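Local atomic coordinates of pacifastin-related serine protease inhibitor (Locusta migratoria, PDB entry 2VU8), a protein that probably inhibits serine endopeptidases, this chain being one pacifastin-type inhibitor domain of a longer secreted protein. Residues T7-D11 with C12-T16. Numbering follows the deposited sequence.
Sequences TKKQD and CNTCT
A tight antiparallel beta hairpin, strand 7-10 returning as strand 13-16 through a two-residue loop (Asp-11 and Cys-12) that forms a type II' turn from Gln-10 to Asn-13, brings Lys-8 and Gln-10 against Cys-15. Lys-8 and Cys-15 form a hydrogen-bonded pair: Cys-15 N gives a bond to Lys-8 O (2.8 Å), and Lys-8 N answers to Cys-15 O (3.1 Å). Nearer the turn, Gln-10 N reaches Asn-13 O at 3.0 Å, and Asn-13 N bonds Gln-10 O in return (3.2 Å). At the bend Asp-11 has a positive phi (59°) with a strongly negative psi, as the first corner of a type II' turn requires, an unusual backbone shape for a residue with a side chain.

On the face of Lys-8, Gln-10 and Cys-15, the small Cys-15 side chain is touched by two longer neighbours. Its sulfur lies beside the backbone N (chi1 -61°) and meets the methylene of Gln-10, CG to SG 3.7 Å; Lys-8 NZ also approaches Cys-15 closely, though its exact position is doubtful. That same lysine makes a cation-pi contact with Trp-23, where a long, charged chain can cross the sheet. The opposite face carries Lys-9, whose chain, folded back at chi2 and chi3, lays CD 3.5 Å from Thr-14 OG1; the short, beta-branched threonine suits an extended strand.

Disulfides tie Cys-15 to Cys-25 in the third strand and Cys-12 to Cys-30, and the Asn-13 side chain packs on Lys-28 of the predicted reactive bond Arg-27–Lys-28. The hairpin belongs to the pacifastin (I19) fold, a small three-stranded antiparallel sheet held by three disulfides.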
# COMPACT_ATOMS: atom_id res chain seq x y z
N THR B 7 -13.80 -15.64 7.42
CA THR B 7 -12.55 -15.40 6.70
C THR B 7 -12.43 -16.33 5.49
O THR B 7 -13.02 -17.42 5.46
CB THR B 7 -11.32 -15.58 7.65
OG1 THR B 7 -11.38 -16.83 8.34
CG2 THR B 7 -11.37 -14.58 8.77
N LYS B 8 -11.70 -15.87 4.48
CA LYS B 8 -11.33 -16.67 3.32
C LYS B 8 -10.04 -16.14 2.70
O LYS B 8 -9.49 -15.13 3.11
CB LYS B 8 -12.46 -16.71 2.28
CG LYS B 8 -12.61 -15.47 1.39
CD LYS B 8 -13.57 -15.73 0.24
CE LYS B 8 -13.80 -14.52 -0.64
NZ LYS B 8 -13.31 -13.24 -0.06
N LYS B 9 -9.55 -16.87 1.71
CA LYS B 9 -8.41 -16.45 0.93
C LYS B 9 -8.86 -16.36 -0.52
O LYS B 9 -9.56 -17.25 -0.98
CB LYS B 9 -7.28 -17.48 1.05
CG LYS B 9 -5.86 -16.90 1.02
CD LYS B 9 -5.39 -16.37 2.35
CE LYS B 9 -5.14 -17.49 3.37
NZ LYS B 9 -3.73 -17.52 3.83
N GLN B 10 -8.51 -15.28 -1.21
CA GLN B 10 -8.54 -15.28 -2.68
C GLN B 10 -7.09 -15.27 -3.15
O GLN B 10 -6.39 -14.26 -3.07
CB GLN B 10 -9.39 -14.14 -3.28
CG GLN B 10 -8.95 -12.70 -3.04
CD GLN B 10 -9.87 -11.65 -3.69
OE1 GLN B 10 -9.51 -10.48 -3.78
NE2 GLN B 10 -11.05 -12.07 -4.12
N ASP B 11 -6.65 -16.44 -3.60
CA ASP B 11 -5.25 -16.69 -3.93
C ASP B 11 -4.37 -16.43 -2.70
O ASP B 11 -4.54 -17.12 -1.70
CB ASP B 11 -4.84 -15.89 -5.17
CG ASP B 11 -5.75 -16.18 -6.36
OD1 ASP B 11 -6.27 -15.22 -6.98
OD2 ASP B 11 -6.02 -17.34 -6.72
N CYS B 12 -3.45 -15.47 -2.75
CA CYS B 12 -2.55 -15.17 -1.62
C CYS B 12 -3.04 -14.09 -0.64
O CYS B 12 -2.38 -13.82 0.37
CB CYS B 12 -1.17 -14.78 -2.13
SG CYS B 12 -1.07 -13.13 -2.83
N ASN B 13 -4.17 -13.45 -0.96
CA ASN B 13 -4.73 -12.40 -0.11
C ASN B 13 -5.78 -12.92 0.86
O ASN B 13 -6.68 -13.65 0.47
CB ASN B 13 -5.36 -11.30 -0.95
CG ASN B 13 -4.35 -10.51 -1.72
OD1 ASN B 13 -4.36 -10.49 -2.95
ND2 ASN B 13 -3.46 -9.83 -1.00
N THR B 14 -5.67 -12.50 2.12
CA THR B 14 -6.66 -12.81 3.13
C THR B 14 -7.82 -11.84 2.99
O THR B 14 -7.63 -10.64 2.81
CB THR B 14 -6.05 -12.75 4.58
OG1 THR B 14 -5.22 -13.89 4.84
CG2 THR B 14 -7.14 -12.87 5.65
N CYS B 15 -9.04 -12.38 3.07
CA CYS B 15 -10.25 -11.58 3.05
C CYS B 15 -10.97 -11.74 4.37
O CYS B 15 -11.03 -12.84 4.91
CB CYS B 15 -11.17 -12.02 1.93
SG CYS B 15 -10.47 -11.87 0.28
N THR B 16 -11.54 -10.65 4.86
CA THR B 16 -12.34 -10.64 6.07
C THR B 16 -13.77 -10.16 5.77
O THR B 16 -13.95 -9.18 5.07
CB THR B 16 -11.70 -9.70 7.10
OG1 THR B 16 -10.36 -10.16 7.41
CG2 THR B 16 -12.46 -9.73 8.39